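Local coordinates for protein At4g34840 (Arabidopsis thaliana, PDB 3BSF) that is a nucleosidase of the phosphorylase superfamily, a two-subunit alpha/beta protein with adenine bound in the model, at residues P42-M51 with L84-I93; I13-Q23 with D58-P66. All coordinates share one frame; numbering follows the deposited sequence.

Contact 1: residues P42-M51 with L84-I93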
loop_
_atom_site.group_PDB
_atom_site.type_symbol
_atom_site.label_atom_id
_atom_site.label_comp_id
_atom_site.label_asym_id
_atom_site.label_seq_id
_atom_site.Cartn_x
_atom_site.Cartn_y
_atom_site.Cartn_z
ATOM N N PRO A 42 7.182 -17.949 8.806
ATOM C CA PRO A 42 6.181 -18.601 7.968
ATOM C C PRO A 42 5.925 -17.773 6.708
ATOM O O PRO A 42 4.869 -17.884 6.081
ATOM C CB PRO A 42 4.967 -18.670 8.889
ATOM C CG PRO A 42 5.105 -17.438 9.685
ATOM C CD PRO A 42 6.570 -17.420 10.036
ATOM N N PHE A 43 6.893 -16.943 6.340
ATOM C CA PHE A 43 6.751 -16.097 5.161
ATOM C C PHE A 43 7.542 -16.642 3.976
ATOM O O PHE A 43 8.388 -17.529 4.127
ATOM C CB PHE A 43 7.225 -14.670 5.471
ATOM C CG PHE A 43 6.627 -14.087 6.726
ATOM C CD1 PHE A 43 5.245 -14.165 6.958
ATOM C CD2 PHE A 43 7.441 -13.445 7.666
ATOM C CE1 PHE A 43 4.676 -13.615 8.101
ATOM C CE2 PHE A 43 6.891 -12.891 8.816
ATOM C CZ PHE A 43 5.497 -12.972 9.039
ATOM N N PRO A 44 7.267 -16.116 2.767
ATOM C CA PRO A 44 7.979 -16.567 1.566
ATOM C C PRO A 44 9.473 -16.305 1.712
ATOM O O PRO A 44 9.897 -15.247 2.205
ATOM C CB PRO A 44 7.363 -15.722 0.448
ATOM C CG PRO A 44 5.979 -15.436 0.948
ATOM C CD PRO A 44 6.212 -15.144 2.417
ATOM N N LYS A 45 10.266 -17.272 1.269
ATOM C CA LYS A 45 11.712 -17.174 1.356
ATOM C C LYS A 45 12.238 -15.830 0.826
ATOM O O LYS A 45 13.271 -15.340 1.281
ATOM C CB LYS A 45 12.338 -18.340 0.592
ATOM C CG LYS A 45 13.754 -18.677 1.009
ATOM C CD LYS A 45 14.075 -20.169 0.758
ATOM C CE LYS A 45 15.353 -20.621 1.493
ATOM N NZ LYS A 45 15.525 -22.111 1.560
ATOM N N GLU A 46 11.516 -15.203 -0.098
ATOM C CA GLU A 46 12.004 -13.952 -0.672
ATOM C C GLU A 46 11.783 -12.620 0.043
ATOM O O GLU A 46 12.537 -11.681 -0.182
ATOM C CB GLU A 46 11.544 -13.815 -2.131
ATOM C CG GLU A 46 10.280 -14.540 -2.463
ATOM C CD GLU A 46 10.528 -15.980 -2.842
ATOM O OE1 GLU A 46 11.232 -16.199 -3.854
ATOM O OE2 GLU A 46 10.021 -16.884 -2.133
ATOM N N VAL A 47 10.773 -12.506 0.891
ATOM C CA VAL A 47 10.567 -11.236 1.585
ATOM C C VAL A 47 11.671 -11.036 2.600
ATOM O O VAL A 47 12.405 -11.968 2.880
ATOM C CB VAL A 47 9.218 -11.206 2.319
ATOM C CG1 VAL A 47 8.091 -11.450 1.322
ATOM C CG2 VAL A 47 9.192 -12.251 3.411
ATOM N N THR A 48 11.785 -9.828 3.151
ATOM C CA THR A 48 12.820 -9.509 4.151
ATOM C C THR A 48 12.234 -9.339 5.554
ATOM O O THR A 48 12.923 -8.886 6.478
ATOM C CB THR A 48 13.604 -8.200 3.783
ATOM O OG1 THR A 48 12.707 -7.074 3.729
ATOM C CG2 THR A 48 14.300 -8.359 2.444
ATOM N N TRP A 49 10.966 -9.716 5.703
ATOM C CA TRP A 49 10.256 -9.601 6.975
ATOM C C TRP A 49 10.858 -10.419 8.111
ATOM O O TRP A 49 11.264 -11.566 7.927
ATOM C CB TRP A 49 8.793 -9.992 6.790
ATOM C CG TRP A 49 8.204 -9.370 5.571
ATOM C CD1 TRP A 49 8.669 -8.254 4.909
ATOM C CD2 TRP A 49 7.030 -9.794 4.861
ATOM N NE1 TRP A 49 7.854 -7.967 3.834
ATOM C CE2 TRP A 49 6.844 -8.894 3.780
ATOM C CE3 TRP A 49 6.119 -10.842 5.026
ATOM C CZ2 TRP A 49 5.781 -9.017 2.876
ATOM C CZ3 TRP A 49 5.059 -10.958 4.117
ATOM C CH2 TRP A 49 4.906 -10.052 3.060
ATOM N N ILE A 50 10.912 -9.809 9.291
ATOM C CA ILE A 50 11.448 -10.468 10.475
ATOM C C ILE A 50 10.363 -10.672 11.536
ATOM O O ILE A 50 9.417 -9.892 11.635
ATOM C CB ILE A 50 12.614 -9.645 11.068
ATOM C CG1 ILE A 50 12.222 -8.175 11.174
ATOM C CG2 ILE A 50 13.840 -9.780 10.177
ATOM C CD1 ILE A 50 13.359 -7.281 11.611
ATOM N N MET A 51 10.486 -11.730 12.323
ATOM C CA MET A 51 9.483 -11.988 13.348
ATOM C C MET A 51 10.099 -12.368 14.685
ATOM O O MET A 51 11.081 -13.093 14.734
ATOM C CB MET A 51 8.528 -13.098 12.876
ATOM C CG MET A 51 7.596 -13.668 13.945
ATOM S SD MET A 51 6.366 -14.842 13.279
ATOM C CE MET A 51 7.382 -16.214 12.778
ATOM N N LEU A 84 1.136 -5.336 3.286
ATOM C CA LEU A 84 1.610 -6.661 2.904
ATOM C C LEU A 84 1.889 -7.493 4.156
ATOM O O LEU A 84 1.373 -8.598 4.313
ATOM C CB LEU A 84 2.881 -6.544 2.043
ATOM C CG LEU A 84 2.674 -5.977 0.627
ATOM C CD1 LEU A 84 4.000 -5.924 -0.147
ATOM C CD2 LEU A 84 1.659 -6.841 -0.113
ATOM N N VAL A 85 2.710 -6.951 5.044
ATOM C CA VAL A 85 3.036 -7.624 6.292
ATOM C C VAL A 85 1.773 -7.993 7.097
ATOM O O VAL A 85 1.630 -9.126 7.557
ATOM C CB VAL A 85 3.969 -6.726 7.172
ATOM C CG1 VAL A 85 3.851 -7.104 8.632
ATOM C CG2 VAL A 85 5.412 -6.883 6.736
ATOM N N THR A 86 0.860 -7.042 7.268
ATOM C CA THR A 86 -0.346 -7.298 8.046
ATOM C C THR A 86 -1.224 -8.409 7.479
ATOM O O THR A 86 -1.920 -9.105 8.226
ATOM C CB THR A 86 -1.178 -6.012 8.217
ATOM O OG1 THR A 86 -0.411 -5.057 8.973
ATOM C CG2 THR A 86 -2.492 -6.314 8.954
ATOM N N TYR A 87 -1.189 -8.569 6.160
ATOM C CA TYR A 87 -1.959 -9.605 5.468
ATOM C C TYR A 87 -1.315 -10.955 5.791
ATOM O O TYR A 87 -1.942 -11.850 6.369
ATOM C CB TYR A 87 -1.892 -9.346 3.963
ATOM C CG TYR A 87 -2.545 -10.383 3.070
ATOM C CD1 TYR A 87 -3.923 -10.362 2.816
ATOM C CD2 TYR A 87 -1.773 -11.347 2.421
ATOM C CE1 TYR A 87 -4.503 -11.272 1.922
ATOM C CE2 TYR A 87 -2.340 -12.254 1.533
ATOM C CZ TYR A 87 -3.700 -12.211 1.282
ATOM O OH TYR A 87 -4.245 -13.095 0.377
ATOM N N ALA A 88 -0.041 -11.073 5.418
ATOM C CA ALA A 88 0.739 -12.278 5.620
ATOM C C ALA A 88 0.699 -12.785 7.043
ATOM O O ALA A 88 0.542 -13.976 7.261
ATOM C CB ALA A 88 2.152 -12.033 5.204
ATOM N N SER A 89 0.848 -11.896 8.014
ATOM C CA SER A 89 0.821 -12.303 9.414
ATOM C C SER A 89 -0.549 -12.865 9.793
ATOM O O SER A 89 -0.658 -13.928 10.422
ATOM C CB SER A 89 1.148 -11.111 10.303
ATOM O OG SER A 89 2.365 -10.529 9.878
ATOM N N ILE A 90 -1.597 -12.137 9.420
ATOM C CA ILE A 90 -2.947 -12.576 9.703
ATOM C C ILE A 90 -3.109 -14.003 9.186
ATOM O O ILE A 90 -3.385 -14.917 9.946
ATOM C CB ILE A 90 -3.981 -11.645 9.020
ATOM C CG1 ILE A 90 -4.173 -10.373 9.861
ATOM C CG2 ILE A 90 -5.286 -12.394 8.770
ATOM C CD1 ILE A 90 -5.139 -9.332 9.238
ATOM N N LEU A 91 -2.905 -14.203 7.894
ATOM C CA LEU A 91 -3.058 -15.531 7.329
ATOM C C LEU A 91 -2.137 -16.532 7.978
ATOM O O LEU A 91 -2.545 -17.649 8.273
ATOM C CB LEU A 91 -2.807 -15.505 5.824
ATOM C CG LEU A 91 -3.775 -14.606 5.055
ATOM C CD1 LEU A 91 -3.505 -14.707 3.552
ATOM C CD2 LEU A 91 -5.224 -14.992 5.417
ATOM N N ALA A 92 -0.892 -16.135 8.212
ATOM C CA ALA A 92 0.066 -17.041 8.822
ATOM C C ALA A 92 -0.275 -17.322 10.266
ATOM O O ALA A 92 -1.098 -18.188 10.557
ATOM C CB ALA A 92 1.484 -16.489 8.710
ATOM N N ILE A 93 0.345 -16.580 11.172
ATOM C CA ILE A 93 0.136 -16.806 12.593
ATOM C C ILE A 93 -1.164 -16.225 13.109
ATOM O O ILE A 93 -1.177 -15.519 14.112
ATOM C CB ILE A 93 1.349 -16.264 13.423
ATOM C CG1 ILE A 93 1.747 -14.868 12.945
ATOM C CG2 ILE A 93 2.545 -17.223 13.298
ATOM C CD1 ILE A 93 3.016 -14.328 13.603
#

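Contact 2: residues I13-Q23 with D58-P66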
loop_
_atom_site.group_PDB
_atom_site.type_symbol
_atom_site.label_atom_id
_atom_site.label_comp_id
_atom_site.label_asym_id
_atom_site.label_seq_id
_atom_site.Cartn_x
_atom_site.Cartn_y
_atom_site.Cartn_z
ATOM N N ILE A 13 -8.105 -14.097 25.215
ATOM C CA ILE A 13 -7.175 -13.747 24.164
ATOM C C ILE A 13 -5.964 -14.647 24.334
ATOM O O ILE A 13 -5.434 -14.801 25.431
ATOM C CB ILE A 13 -6.766 -12.261 24.275
ATOM C CG1 ILE A 13 -7.966 -11.378 23.921
ATOM C CG2 ILE A 13 -5.569 -11.966 23.372
ATOM C CD1 ILE A 13 -7.788 -9.927 24.293
ATOM N N SER A 14 -5.529 -15.256 23.242
ATOM C CA SER A 14 -4.389 -16.150 23.314
ATOM C C SER A 14 -3.164 -15.571 22.627
ATOM O O SER A 14 -2.087 -15.516 23.223
ATOM C CB SER A 14 -4.743 -17.500 22.691
ATOM O OG SER A 14 -3.730 -18.447 22.959
ATOM N N THR A 15 -3.324 -15.125 21.385
ATOM C CA THR A 15 -2.185 -14.578 20.670
ATOM C C THR A 15 -2.322 -13.132 20.193
ATOM O O THR A 15 -3.368 -12.711 19.696
ATOM C CB THR A 15 -1.836 -15.465 19.488
ATOM O OG1 THR A 15 -2.904 -15.419 18.543
ATOM C CG2 THR A 15 -1.655 -16.897 19.944
ATOM N N ILE A 16 -1.232 -12.388 20.352
ATOM C CA ILE A 16 -1.162 -10.985 19.962
ATOM C C ILE A 16 -0.035 -10.691 18.971
ATOM O O ILE A 16 1.145 -10.825 19.309
ATOM C CB ILE A 16 -0.913 -10.071 21.186
ATOM C CG1 ILE A 16 -2.067 -10.189 22.180
ATOM C CG2 ILE A 16 -0.755 -8.636 20.722
ATOM C CD1 ILE A 16 -1.900 -9.345 23.426
ATOM N N VAL A 17 -0.395 -10.269 17.761
ATOM C CA VAL A 17 0.614 -9.919 16.769
ATOM C C VAL A 17 0.808 -8.412 16.707
ATOM O O VAL A 17 -0.137 -7.666 16.458
ATOM C CB VAL A 17 0.240 -10.391 15.357
ATOM C CG1 VAL A 17 1.257 -9.862 14.348
ATOM C CG2 VAL A 17 0.191 -11.892 15.315
ATOM N N PHE A 18 2.045 -7.980 16.933
ATOM C CA PHE A 18 2.422 -6.575 16.871
ATOM C C PHE A 18 3.006 -6.258 15.509
ATOM O O PHE A 18 3.882 -6.980 15.022
ATOM C CB PHE A 18 3.484 -6.265 17.910
ATOM C CG PHE A 18 2.940 -6.022 19.267
ATOM C CD1 PHE A 18 2.556 -4.746 19.649
ATOM C CD2 PHE A 18 2.784 -7.077 20.161
ATOM C CE1 PHE A 18 2.021 -4.516 20.903
ATOM C CE2 PHE A 18 2.248 -6.865 21.421
ATOM C CZ PHE A 18 1.863 -5.581 21.799
ATOM N N ILE A 19 2.528 -5.185 14.894
ATOM C CA ILE A 19 3.051 -4.754 13.598
ATOM C C ILE A 19 3.848 -3.446 13.810
ATOM O O ILE A 19 3.285 -2.424 14.224
ATOM C CB ILE A 19 1.898 -4.506 12.585
ATOM C CG1 ILE A 19 1.130 -5.806 12.336
ATOM C CG2 ILE A 19 2.443 -3.956 11.279
ATOM C CD1 ILE A 19 1.934 -6.897 11.618
ATOM N N VAL A 20 5.156 -3.479 13.561
ATOM C CA VAL A 20 5.964 -2.270 13.716
ATOM C C VAL A 20 6.735 -1.977 12.422
ATOM O O VAL A 20 7.315 -2.884 11.825
ATOM C CB VAL A 20 6.943 -2.393 14.915
ATOM C CG1 VAL A 20 6.197 -2.942 16.121
ATOM C CG2 VAL A 20 8.130 -3.274 14.551
ATOM N N ALA A 21 6.718 -0.712 11.992
ATOM C CA ALA A 21 7.386 -0.290 10.760
ATOM C C ALA A 21 8.890 -0.379 10.876
ATOM O O ALA A 21 9.569 -0.829 9.951
ATOM C CB ALA A 21 6.981 1.145 10.403
ATOM N N MET A 22 9.404 0.066 12.015
ATOM C CA MET A 22 10.837 0.043 12.258
ATOM C C MET A 22 11.186 -0.863 13.427
ATOM O O MET A 22 10.537 -0.819 14.482
ATOM C CB MET A 22 11.341 1.446 12.545
ATOM C CG MET A 22 10.989 2.430 11.461
ATOM S SD MET A 22 11.902 3.976 11.667
ATOM C CE MET A 22 11.388 4.505 13.327
ATOM N N GLN A 23 12.211 -1.684 13.249
ATOM C CA GLN A 23 12.605 -2.573 14.319
ATOM C C GLN A 23 13.138 -1.766 15.506
ATOM O O GLN A 23 13.029 -2.184 16.660
ATOM C CB GLN A 23 13.661 -3.541 13.827
ATOM C CG GLN A 23 13.896 -4.658 14.795
ATOM C CD GLN A 23 15.087 -5.485 14.425
ATOM O OE1 GLN A 23 15.225 -5.907 13.275
ATOM N NE2 GLN A 23 15.960 -5.731 15.395
ATOM N N ASP A 58 0.204 -15.607 29.904
ATOM C CA ASP A 58 -0.657 -16.456 29.094
ATOM C C ASP A 58 -0.913 -15.852 27.719
ATOM O O ASP A 58 -2.042 -15.882 27.221
ATOM C CB ASP A 58 -1.975 -16.687 29.838
ATOM C CG ASP A 58 -1.785 -17.499 31.118
ATOM O OD1 ASP A 58 -0.612 -17.748 31.499
ATOM O OD2 ASP A 58 -2.811 -17.885 31.739
ATOM N N LEU A 59 0.141 -15.323 27.103
ATOM C CA LEU A 59 0.011 -14.691 25.799
ATOM C C LEU A 59 1.165 -14.982 24.855
ATOM O O LEU A 59 2.325 -14.847 25.220
ATOM C CB LEU A 59 -0.088 -13.172 25.959
ATOM C CG LEU A 59 -1.076 -12.522 26.931
ATOM C CD1 LEU A 59 -0.831 -11.023 26.894
ATOM C CD2 LEU A 59 -2.524 -12.839 26.564
ATOM N N ASN A 60 0.833 -15.369 23.630
ATOM C CA ASN A 60 1.836 -15.633 22.606
ATOM C C ASN A 60 2.026 -14.321 21.870
ATOM O O ASN A 60 1.266 -13.991 20.960
ATOM C CB ASN A 60 1.343 -16.682 21.616
ATOM C CG ASN A 60 0.911 -17.941 22.294
ATOM O OD1 ASN A 60 1.705 -18.604 22.948
ATOM N ND2 ASN A 60 -0.359 -18.281 22.150
ATOM N N ILE A 61 3.035 -13.569 22.274
ATOM C CA ILE A 61 3.312 -12.294 21.641
ATOM C C ILE A 61 4.213 -12.473 20.411
ATOM O O ILE A 61 5.252 -13.139 20.481
ATOM C CB ILE A 61 4.002 -11.330 22.634
ATOM C CG1 ILE A 61 3.414 -11.512 24.043
ATOM C CG2 ILE A 61 3.840 -9.888 22.149
ATOM C CD1 ILE A 61 1.928 -11.243 24.153
ATOM N N ASN A 62 3.793 -11.896 19.285
ATOM C CA ASN A 62 4.557 -11.961 18.043
ATOM C C ASN A 62 4.714 -10.562 17.489
ATOM O O ASN A 62 3.727 -9.878 17.242
ATOM C CB ASN A 62 3.853 -12.820 16.993
ATOM C CG ASN A 62 3.875 -14.294 17.335
ATOM O OD1 ASN A 62 3.186 -14.747 18.251
ATOM N ND2 ASN A 62 4.675 -15.055 16.601
ATOM N N ILE A 63 5.953 -10.124 17.313
ATOM C CA ILE A 63 6.198 -8.810 16.742
ATOM C C ILE A 63 6.732 -9.025 15.328
ATOM O O ILE A 63 7.808 -9.595 15.144
ATOM C CB ILE A 63 7.241 -8.009 17.552
ATOM C CG1 ILE A 63 6.728 -7.753 18.967
ATOM C CG2 ILE A 63 7.522 -6.687 16.857
ATOM C CD1 ILE A 63 7.648 -6.894 19.789
ATOM N N VAL A 64 5.981 -8.585 14.327
ATOM C CA VAL A 64 6.417 -8.755 12.953
ATOM C C VAL A 64 6.794 -7.412 12.359
ATOM O O VAL A 64 6.060 -6.447 12.509
ATOM C CB VAL A 64 5.307 -9.416 12.100
ATOM C CG1 VAL A 64 5.791 -9.619 10.681
ATOM C CG2 VAL A 64 4.921 -10.759 12.705
ATOM N N CYS A 65 7.945 -7.354 11.697
ATOM C CA CYS A 65 8.425 -6.122 11.087
ATOM C C CYS A 65 8.767 -6.356 9.620
ATOM O O CYS A 65 9.285 -7.413 9.261
ATOM C CB CYS A 65 9.661 -5.621 11.841
ATOM S SG CYS A 65 10.461 -4.126 11.151
ATOM N N PRO A 66 8.469 -5.375 8.744
ATOM C CA PRO A 66 8.779 -5.545 7.321
ATOM C C PRO A 66 10.287 -5.633 7.064
ATOM O O PRO A 66 10.721 -6.004 5.964
ATOM C CB PRO A 66 8.133 -4.315 6.682
ATOM C CG PRO A 66 8.165 -3.283 7.794
ATOM C CD PRO A 66 7.760 -4.098 8.979
#

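Contact 1: residues P42-M51 with L84-I93
Where helix 79-91 meets the loop before strand 50-56, L84 makes the first contact, its CB lying 3.9 Å from CZ2 of W49 as the two side chains cross at about a right angle. V85 follows with a CH-pi contact: its CG2 sits 3.7 Å from the centroid of the five-membered ring of W49 and only 4° off the ring normal, while V47 CB backs the opposite face of the indole. A88 CB is shared, touching the benzo end of W49 and, at 4.1 Å, CD1 of F43. S89 brings OG to 4.1 Å from F43 CZ, yet gives its proton to V85 O (2.8 Å) from above the carbonyl plane; S89 N bonds to the same oxygen. Just past the helix, A92 CB rests 3.9 Å from P42 CG. I93 closes the row: the M51 side chain, extended at first and bent at chi3, slides past it in the opposite direction with SD against CD1. Within the loop, P42 and W49 hold the F43 ring between them, and V47 also packs on I199 of the second subunit. With no hydrogen bond between the segments, shape and apolar burial carry this join, the serine hydroxyl being satisfied inside its own helix.

Contact 2: residues I13-Q23 with D58-P66
I63 sets CG1 anti to its own carbonyl carbon (chi1 -63°), which brings that atom to 3.7 Å from F18 CB. The first torsion of F18 (chi1 -82°) in turn swings its phenyl ring beside I61, the two side chains pointing the same way, and I61 CG2 meets F18 CE2 at the ring edge, 3.5 Å away. The opposite face of the sheet carries T15, V17, I19, N60, N62 and V64; there V17 CG1 approaches V64 CG2 at 4.1 Å.

Between these two layers, strands 15-19 and 59-65 run parallel, their axes inclined by 21°. Six backbone bonds join them in the zigzag of a parallel pair: S14, I16, F18 and V20 on one segment bond to N60, N62 and V64 on the other. The first, N60 N to S14 O, measures 3.0 Å, and the last, V20 N to V64 O, has lengthened to 3.3 Å. Beyond it V20 CG2 still packs on C65 CB (3.9 Å).

Helix 227-246 covers the face of I16 and F18, whereas helix 79-91 lies over I19 and V64, the layered alpha/beta build of this superfamily. T15 and V17 bond on their other side to the region of strand 97-106, so strand 15-19 is an inner strand. Past its end, the side chain of M22 comes to about 7 Å from the bound adenine. The chemistry thus divides the work: regular backbone bonds fix the register, and aliphatic groups on both faces seat the sheet between its helices, joined by the phenyl ring on the F18 face and by the polar T15, N60 and N62 on the face of V17 and V64.

How the contacts relate
From the N terminus the chain lays down 13-23, passes through helix 23-33 and strand 36-38, and reaches 42-51; a short turn between strands 50-56 and 59-65 then brings it back to 58-66, which closes the loop of contact 2 against the first strand. Helix 79-91 comes next, and its segment 84-93 closes contact 1. The segments alternate, so the two loops cross, neither nesting in the other. They also touch: I50 N probably bonds to C65 O, and T48 OG1 to P66 O. Neighbouring strands 50-56, 59-65 and 15-19 of one sheet, and helix 79-91 over one of its faces, are thereby tied together.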